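Local coordinates for adhesion and penetration protein autotransporter (Haemophilus influenzae, PDB 3SYJ) that promotes bacterial adherence to and invasion of host cells, mediates aggregation between bacteria, and is probably a serine protease, at residues A[881-886]-A[913-918]; A[887-892]-A[919-924]. All coordinates share one frame; numbering follows the deposited sequence.

Interaction 1 (A[881-886]-A[913-918]); sequences LSNDAE and DNQPLS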
ATOM      1  N   LEU A 881     -14.302  24.843  -0.768  1.00 40.27           N
ATOM      2  CA  LEU A 881     -14.439  25.280   0.616  1.00 39.47           C
ATOM      3  C   LEU A 881     -15.870  25.145   1.122  1.00 43.98           C
ATOM      4  O   LEU A 881     -16.787  24.858   0.356  1.00 47.79           O
ATOM      5  CB  LEU A 881     -13.970  26.730   0.760  1.00 42.52           C
ATOM      6  CG  LEU A 881     -12.604  27.061   0.160  1.00 38.78           C
ATOM      7  CD1 LEU A 881     -12.281  28.528   0.368  1.00 35.06           C
ATOM      8  CD2 LEU A 881     -11.528  26.179   0.772  1.00 34.92           C
ATOM      9  N   SER A 882     -16.051  25.353   2.422  1.00 45.45           N
ATOM     10  CA  SER A 882     -17.370  25.286   3.033  1.00 46.66           C
ATOM     11  C   SER A 882     -17.833  26.683   3.433  1.00 49.37           C
ATOM     12  O   SER A 882     -17.172  27.676   3.135  1.00 50.59           O
ATOM     13  CB  SER A 882     -17.332  24.393   4.269  1.00 47.60           C
ATOM     14  OG  SER A 882     -16.680  25.059   5.339  1.00 47.75           O
ATOM     15  N   ASN A 883     -18.966  26.754   4.118  1.00 54.17           N
ATOM     16  CA  ASN A 883     -19.471  28.027   4.612  1.00 59.37           C
ATOM     17  C   ASN A 883     -18.573  28.633   5.682  1.00 57.79           C
ATOM     18  O   ASN A 883     -18.578  29.846   5.891  1.00 59.43           O
ATOM     19  CB  ASN A 883     -20.892  27.869   5.149  1.00 67.92           C
ATOM     20  CG  ASN A 883     -21.942  28.055   4.070  1.00 77.40           C
ATOM     21  OD1 ASN A 883     -22.897  27.281   3.973  1.00 78.13           O
ATOM     22  ND2 ASN A 883     -21.766  29.086   3.245  1.00 67.60           N
ATOM     23  N   ASP A 884     -17.800  27.784   6.353  1.00 56.45           N
ATOM     24  CA  ASP A 884     -16.927  28.228   7.438  1.00 54.02           C
ATOM     25  C   ASP A 884     -15.654  28.934   6.967  1.00 53.61           C
ATOM     26  O   ASP A 884     -15.009  29.634   7.746  1.00 62.57           O
ATOM     27  CB  ASP A 884     -16.566  27.058   8.355  1.00 55.17           C
ATOM     28  CG  ASP A 884     -17.550  26.887   9.497  1.00 68.80           C
ATOM     29  OD1 ASP A 884     -17.201  26.207  10.489  1.00 70.10           O
ATOM     30  OD2 ASP A 884     -18.669  27.439   9.404  1.00 64.41           O
ATOM     31  N   ALA A 885     -15.289  28.753   5.703  1.00 44.56           N
ATOM     32  CA  ALA A 885     -14.085  29.388   5.175  1.00 43.65           C
ATOM     33  C   ALA A 885     -14.036  30.891   5.486  1.00 50.76           C
ATOM     34  O   ALA A 885     -15.075  31.546   5.582  1.00 56.04           O
ATOM     35  CB  ALA A 885     -13.974  29.145   3.685  1.00 42.91           C
ATOM     36  N   GLU A 886     -12.827  31.424   5.646  1.00 47.89           N
ATOM     37  CA  GLU A 886     -12.621  32.840   5.949  1.00 46.85           C
ATOM     38  C   GLU A 886     -11.132  33.160   5.953  1.00 43.87           C
ATOM     39  O   GLU A 886     -10.303  32.255   6.008  1.00 42.16           O
ATOM     40  CB  GLU A 886     -13.232  33.196   7.306  1.00 54.64           C
ATOM     41  CG  GLU A 886     -12.475  32.637   8.505  1.00 55.57           C
ATOM     42  CD  GLU A 886     -13.242  32.793   9.811  1.00 64.15           C
ATOM     43  OE1 GLU A 886     -14.401  33.262   9.769  1.00 65.79           O
ATOM     44  OE2 GLU A 886     -12.692  32.444  10.880  1.00 63.24           O
ATOM     45  N   ASP A 913     -20.925  22.558  -1.680  1.00 54.90           N
ATOM     46  CA  ASP A 913     -22.257  22.354  -2.206  1.00 54.22           C
ATOM     47  C   ASP A 913     -22.783  23.721  -2.663  1.00 54.88           C
ATOM     48  O   ASP A 913     -22.032  24.628  -2.892  1.00 48.82           O
ATOM     49  CB  ASP A 913     -23.197  21.958  -1.096  1.00 54.96           C
ATOM     50  CG  ASP A 913     -23.124  22.883   0.056  1.00 61.24           C
ATOM     51  OD1 ASP A 913     -23.601  22.539   1.118  1.00 66.08           O
ATOM     52  OD2 ASP A 913     -22.582  23.968  -0.104  1.00 60.04           O
ATOM     53  N   ASN A 914     -24.096  23.832  -2.786  1.00 57.61           N
ATOM     54  CA  ASN A 914     -24.733  25.008  -3.341  1.00 60.38           C
ATOM     55  C   ASN A 914     -24.728  26.263  -2.482  1.00 57.62           C
ATOM     56  O   ASN A 914     -24.962  27.308  -3.002  1.00 61.24           O
ATOM     57  CB  ASN A 914     -26.183  24.748  -3.776  1.00 65.85           C
ATOM     58  CG  ASN A 914     -26.317  23.654  -4.805  1.00 66.15           C
ATOM     59  OD1 ASN A 914     -25.572  23.586  -5.770  1.00 67.18           O
ATOM     60  ND2 ASN A 914     -27.289  22.798  -4.603  1.00 57.66           N
ATOM     61  N   GLN A 915     -24.491  26.186  -1.189  1.00 51.63           N
ATOM     62  CA  GLN A 915     -24.393  27.422  -0.427  1.00 56.23           C
ATOM     63  C   GLN A 915     -23.204  28.275  -0.858  1.00 56.78           C
ATOM     64  O   GLN A 915     -22.179  27.762  -1.234  1.00 58.06           O
ATOM     65  CB  GLN A 915     -24.308  27.153   1.080  1.00 56.86           C
ATOM     66  CG  GLN A 915     -25.251  26.097   1.606  1.00 57.78           C
ATOM     67  CD  GLN A 915     -26.670  26.558   1.821  1.00 49.49           C
ATOM     68  OE1 GLN A 915     -26.942  27.716   1.998  1.00 47.52           O
ATOM     69  NE2 GLN A 915     -27.557  25.634   1.839  1.00 40.53           N
ATOM     70  N   PRO A 916     -23.350  29.586  -0.765  1.00 55.63           N
ATOM     71  CA  PRO A 916     -22.326  30.542  -1.168  1.00 51.71           C
ATOM     72  C   PRO A 916     -21.177  30.709  -0.175  1.00 52.66           C
ATOM     73  O   PRO A 916     -21.354  30.521   1.004  1.00 54.53           O
ATOM     74  CB  PRO A 916     -23.109  31.842  -1.259  1.00 49.15           C
ATOM     75  CG  PRO A 916     -24.415  31.508  -1.294  1.00 50.27           C
ATOM     76  CD  PRO A 916     -24.643  30.240  -0.640  1.00 48.64           C
ATOM     77  N   LEU A 917     -20.007  31.064  -0.667  1.00 49.53           N
ATOM     78  CA  LEU A 917     -18.858  31.230   0.216  1.00 46.04           C
ATOM     79  C   LEU A 917     -18.990  32.492   1.059  1.00 46.57           C
ATOM     80  O   LEU A 917     -19.511  33.504   0.596  1.00 51.70           O
ATOM     81  CB  LEU A 917     -17.561  31.285  -0.593  1.00 46.29           C
ATOM     82  CG  LEU A 917     -17.167  30.017  -1.354  1.00 47.61           C
ATOM     83  CD1 LEU A 917     -15.910  30.263  -2.170  1.00 47.68           C
ATOM     84  CD2 LEU A 917     -16.968  28.849  -0.398  1.00 45.87           C
ATOM     85  N   SER A 918     -18.501  32.425   2.291  1.00 48.08           N
ATOM     86  CA  SER A 918     -18.614  33.530   3.237  1.00 49.99           C
ATOM     87  C   SER A 918     -18.046  34.845   2.703  1.00 51.28           C
ATOM     88  O   SER A 918     -17.162  34.854   1.848  1.00 53.34           O
ATOM     89  CB  SER A 918     -17.936  33.161   4.560  1.00 54.43           C
ATOM     90  OG  SER A 918     -17.932  34.251   5.464  1.00 55.44           O
TER

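Interaction 2 (A[887-892]-A[919-924]); sequences GDYILS and DKLKFT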
ATOM      1  N   GLY A 887     -10.791  34.444   5.893  1.00 50.58           N
ATOM      2  CA  GLY A 887      -9.396  34.858   5.893  1.00 47.43           C
ATOM      3  C   GLY A 887      -8.984  35.609   4.640  1.00 44.66           C
ATOM      4  O   GLY A 887      -9.795  35.830   3.745  1.00 45.34           O
ATOM      5  N   ASP A 888      -7.715  36.007   4.581  1.00 47.83           N
ATOM      6  CA  ASP A 888      -7.184  36.735   3.428  1.00 51.31           C
ATOM      7  C   ASP A 888      -6.133  35.929   2.671  1.00 48.14           C
ATOM      8  O   ASP A 888      -5.097  35.562   3.226  1.00 45.31           O
ATOM      9  CB  ASP A 888      -6.589  38.078   3.856  1.00 54.60           C
ATOM     10  CG  ASP A 888      -7.632  39.176   3.948  1.00 67.70           C
ATOM     11  OD1 ASP A 888      -7.363  40.287   3.439  1.00 75.45           O
ATOM     12  OD2 ASP A 888      -8.720  38.928   4.516  1.00 64.30           O
ATOM     13  N   TYR A 889      -6.391  35.674   1.396  1.00 43.64           N
ATOM     14  CA  TYR A 889      -5.502  34.820   0.621  1.00 42.60           C
ATOM     15  C   TYR A 889      -5.135  35.395  -0.738  1.00 41.55           C
ATOM     16  O   TYR A 889      -5.872  36.194  -1.315  1.00 43.12           O
ATOM     17  CB  TYR A 889      -6.117  33.431   0.473  1.00 38.41           C
ATOM     18  CG  TYR A 889      -6.530  32.850   1.803  1.00 40.22           C
ATOM     19  CD1 TYR A 889      -5.589  32.282   2.651  1.00 39.10           C
ATOM     20  CD2 TYR A 889      -7.853  32.897   2.224  1.00 41.10           C
ATOM     21  CE1 TYR A 889      -5.951  31.761   3.873  1.00 40.72           C
ATOM     22  CE2 TYR A 889      -8.228  32.378   3.445  1.00 44.25           C
ATOM     23  CZ  TYR A 889      -7.271  31.810   4.266  1.00 42.06           C
ATOM     24  OH  TYR A 889      -7.630  31.291   5.486  1.00 40.52           O
ATOM     25  N   ILE A 890      -3.972  34.994  -1.228  1.00 40.75           N
ATOM     26  CA  ILE A 890      -3.524  35.385  -2.552  1.00 38.82           C
ATOM     27  C   ILE A 890      -3.667  34.194  -3.480  1.00 42.66           C
ATOM     28  O   ILE A 890      -3.323  33.068  -3.117  1.00 38.63           O
ATOM     29  CB  ILE A 890      -2.066  35.858  -2.534  1.00 31.53           C
ATOM     30  CG1 ILE A 890      -1.962  37.210  -1.828  1.00 40.82           C
ATOM     31  CG2 ILE A 890      -1.514  35.945  -3.950  1.00 37.77           C
ATOM     32  CD1 ILE A 890      -0.546  37.722  -1.681  1.00 32.22           C
ATOM     33  N   LEU A 891      -4.205  34.442  -4.668  1.00 44.76           N
ATOM     34  CA  LEU A 891      -4.322  33.412  -5.688  1.00 41.58           C
ATOM     35  C   LEU A 891      -3.316  33.664  -6.793  1.00 44.10           C
ATOM     36  O   LEU A 891      -3.294  34.734  -7.392  1.00 46.42           O
ATOM     37  CB  LEU A 891      -5.736  33.378  -6.269  1.00 44.11           C
ATOM     38  CG  LEU A 891      -6.698  32.348  -5.676  1.00 49.05           C
ATOM     39  CD1 LEU A 891      -6.648  32.378  -4.160  1.00 49.10           C
ATOM     40  CD2 LEU A 891      -8.115  32.578  -6.178  1.00 43.92           C
ATOM     41  N   SER A 892      -2.475  32.673  -7.054  1.00 44.48           N
ATOM     42  CA  SER A 892      -1.510  32.769  -8.133  1.00 44.41           C
ATOM     43  C   SER A 892      -1.836  31.701  -9.161  1.00 42.61           C
ATOM     44  O   SER A 892      -2.052  30.542  -8.813  1.00 41.26           O
ATOM     45  CB  SER A 892      -0.092  32.585  -7.600  1.00 43.72           C
ATOM     46  OG  SER A 892       0.857  32.974  -8.573  1.00 53.45           O
ATOM     47  N   ASP A 919     -18.571  35.954   3.213  1.00 52.09           N
ATOM     48  CA  ASP A 919     -18.050  37.277   2.893  1.00 55.20           C
ATOM     49  C   ASP A 919     -16.778  37.582   3.676  1.00 54.68           C
ATOM     50  O   ASP A 919     -16.070  38.550   3.382  1.00 46.72           O
ATOM     51  CB  ASP A 919     -19.098  38.349   3.181  1.00 55.88           C
ATOM     52  CG  ASP A 919     -19.886  38.733   1.946  1.00 70.45           C
ATOM     53  OD1 ASP A 919     -19.998  39.952   1.679  1.00 68.44           O
ATOM     54  OD2 ASP A 919     -20.376  37.822   1.238  1.00 72.86           O
ATOM     55  N   LYS A 920     -16.505  36.757   4.683  1.00 50.71           N
ATOM     56  CA  LYS A 920     -15.297  36.893   5.487  1.00 48.07           C
ATOM     57  C   LYS A 920     -14.123  36.269   4.746  1.00 48.21           C
ATOM     58  O   LYS A 920     -12.971  36.404   5.153  1.00 53.04           O
ATOM     59  CB  LYS A 920     -15.484  36.222   6.846  1.00 53.07           C
ATOM     60  CG  LYS A 920     -16.679  36.730   7.629  1.00 55.08           C
ATOM     61  CD  LYS A 920     -16.971  35.848   8.834  1.00 59.40           C
ATOM     62  CE  LYS A 920     -17.315  34.430   8.405  1.00 67.18           C
ATOM     63  NZ  LYS A 920     -17.685  33.570   9.562  1.00 67.58           N
ATOM     64  N   LEU A 921     -14.434  35.578   3.654  1.00 49.94           N
ATOM     65  CA  LEU A 921     -13.424  34.997   2.780  1.00 49.01           C
ATOM     66  C   LEU A 921     -12.968  36.037   1.749  1.00 50.05           C
ATOM     67  O   LEU A 921     -13.788  36.642   1.061  1.00 51.16           O
ATOM     68  CB  LEU A 921     -14.009  33.771   2.079  1.00 44.86           C
ATOM     69  CG  LEU A 921     -13.080  32.741   1.440  1.00 47.67           C
ATOM     70  CD1 LEU A 921     -12.016  32.283   2.422  1.00 47.19           C
ATOM     71  CD2 LEU A 921     -13.895  31.559   0.939  1.00 41.42           C
ATOM     72  N   LYS A 922     -11.663  36.254   1.644  1.00 42.08           N
ATOM     73  CA  LYS A 922     -11.152  37.263   0.727  1.00 44.89           C
ATOM     74  C   LYS A 922      -9.985  36.748  -0.113  1.00 49.19           C
ATOM     75  O   LYS A 922      -8.984  36.269   0.425  1.00 48.45           O
ATOM     76  CB  LYS A 922     -10.742  38.518   1.495  1.00 49.85           C
ATOM     77  CG  LYS A 922     -10.200  39.639   0.618  1.00 58.57           C
ATOM     78  CD  LYS A 922      -9.783  40.842   1.458  1.00 72.77           C
ATOM     79  CE  LYS A 922      -9.367  42.025   0.588  1.00 77.48           C
ATOM     80  NZ  LYS A 922      -9.132  43.262   1.395  1.00 81.18           N
ATOM     81  N   PHE A 923     -10.124  36.854  -1.435  1.00 45.42           N
ATOM     82  CA  PHE A 923      -9.081  36.425  -2.367  1.00 44.04           C
ATOM     83  C   PHE A 923      -8.570  37.563  -3.241  1.00 43.94           C
ATOM     84  O   PHE A 923      -9.314  38.481  -3.588  1.00 46.34           O
ATOM     85  CB  PHE A 923      -9.590  35.303  -3.270  1.00 46.42           C
ATOM     86  CG  PHE A 923      -9.872  34.030  -2.546  1.00 45.47           C
ATOM     87  CD1 PHE A 923      -8.844  33.174  -2.209  1.00 43.90           C
ATOM     88  CD2 PHE A 923     -11.161  33.692  -2.195  1.00 38.58           C
ATOM     89  CE1 PHE A 923      -9.096  32.001  -1.538  1.00 46.41           C
ATOM     90  CE2 PHE A 923     -11.421  32.522  -1.522  1.00 46.17           C
ATOM     91  CZ  PHE A 923     -10.387  31.673  -1.193  1.00 44.46           C
ATOM     92  N   THR A 924      -7.299  37.474  -3.613  1.00 41.39           N
ATOM     93  CA  THR A 924      -6.677  38.456  -4.484  1.00 38.11           C
ATOM     94  C   THR A 924      -5.831  37.743  -5.517  1.00 43.12           C
ATOM     95  O   THR A 924      -4.978  36.925  -5.176  1.00 43.46           O
ATOM     96  CB  THR A 924      -5.778  39.401  -3.691  1.00 33.77           C
ATOM     97  OG1 THR A 924      -6.595  40.254  -2.882  1.00 35.33           O
ATOM     98  CG2 THR A 924      -4.935  40.246  -4.628  1.00 32.17           C
TER
HETATM   99  O   HOH W   1      -6.877  38.852  -0.151  1.00 48.38           O

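Interaction 1 (A[881-886]-A[913-918])
L917 and L881 meet in the buried half of this contact between two loops of successive coils in the C-terminal part of the beta-helix passenger domain. The CD2 methyl of L917 lies 3.8 Å from CB of L881 and 3.7 Å from the carbonyl O of S882, so one branch of the leucine covers both the start of the turn and the side chain before it. The L917 side chain sets out away from the other loop; with CG beside the backbone N (chi1 -65°) it returns and brings CD2 against it. Next along, CB of S918 lies against two carbonyl oxygens, 3.6 Å from O of N883 and 3.4 Å from O of A885. Its OG bonds to the backbone N of K920.

The other half lies open to solvent, with few atoms meeting. The amide of N883 reaches across to residues 915-916: OD1 touches CB of Q915 at 3.2 Å, and ND2 comes within 2.7 Å of the carbonyl O of P916. The amide planes of N883 and Q915 stand 61° apart, so the two do not stack, and the end of Q915 bends off at chi2, leading loosely away.

Each loop is also braced from within. S882 to A885 form a type I turn in which OG of S882 accepts from N of D884 (3.1 Å), an ST turn, and also bonds to O of G857. In the other loop OD2 of D913, met from above its carboxylate plane, accepts from N of Q915, an Asx turn.

The loops follow strands 875-881 and 906-911. L881 and L917 both pack on V909, L881 also touches strand 921-925, and L917 pairs through its backbone with G944.

Interaction 2 (A[887-892]-A[919-924])
The ring of Y889 has CD1 of L921 at its edge, near the ring plane, 3.9 Å from CE2, while the F923 ring lies obliquely to it, centroids 5.9 Å apart and planes at 36°. CB of Y889 touches CD1 of F923 at 3.8 Å. Outside the pair, F946 meets F923 edge-to-face. L921 and F923 share one face of the sheet with Y889, whose OH bonds to O of E886 just before the strand.

The opposite face is mainly polar, with I890 beside D888, K922 and T924. K922, extended with CG anti to its N (chi1 -180°), runs past D888: OD1 of D888 lies 3.2 Å from CD but 4.0 Å from NZ, so alkyl chain and carboxylate touch while the charges stay beyond salt-bridge range.

The backbones pair in parallel, as between successive beta-helix coils, linked by five hydrogen bonds, from G887 N to K920 O through to L891 N to T924 O (2.6 Å). A water donates to O of Y889 (3.1 Å) and pairs with OG1 of T924. Chemically, then, main-chain bonds hold the strands together; aromatic and aliphatic groups fill the buried face, with mostly charged or hydroxyl groups on the exposed face.

In the fold
The two contacts alternate along the chain, in the order 881-886, 887-892, 913-918, 919-924, so each loop of interaction 1 leads directly into a segment of interaction 2. Their centres lie about 13 Å apart, and about 63 and 60 Å from the centre of the chain, within the pertactin-family region near the C-terminal end of the passenger domain. They touch where L921 of interaction 2 packs against L881 and A885 of interaction 1, and where E886 and K920 form a long, weak ion pair. Interaction 1 thus packs the loops together and interaction 2 the strands that follow, as in successive coils of a beta-helix, the fold of this adhesin.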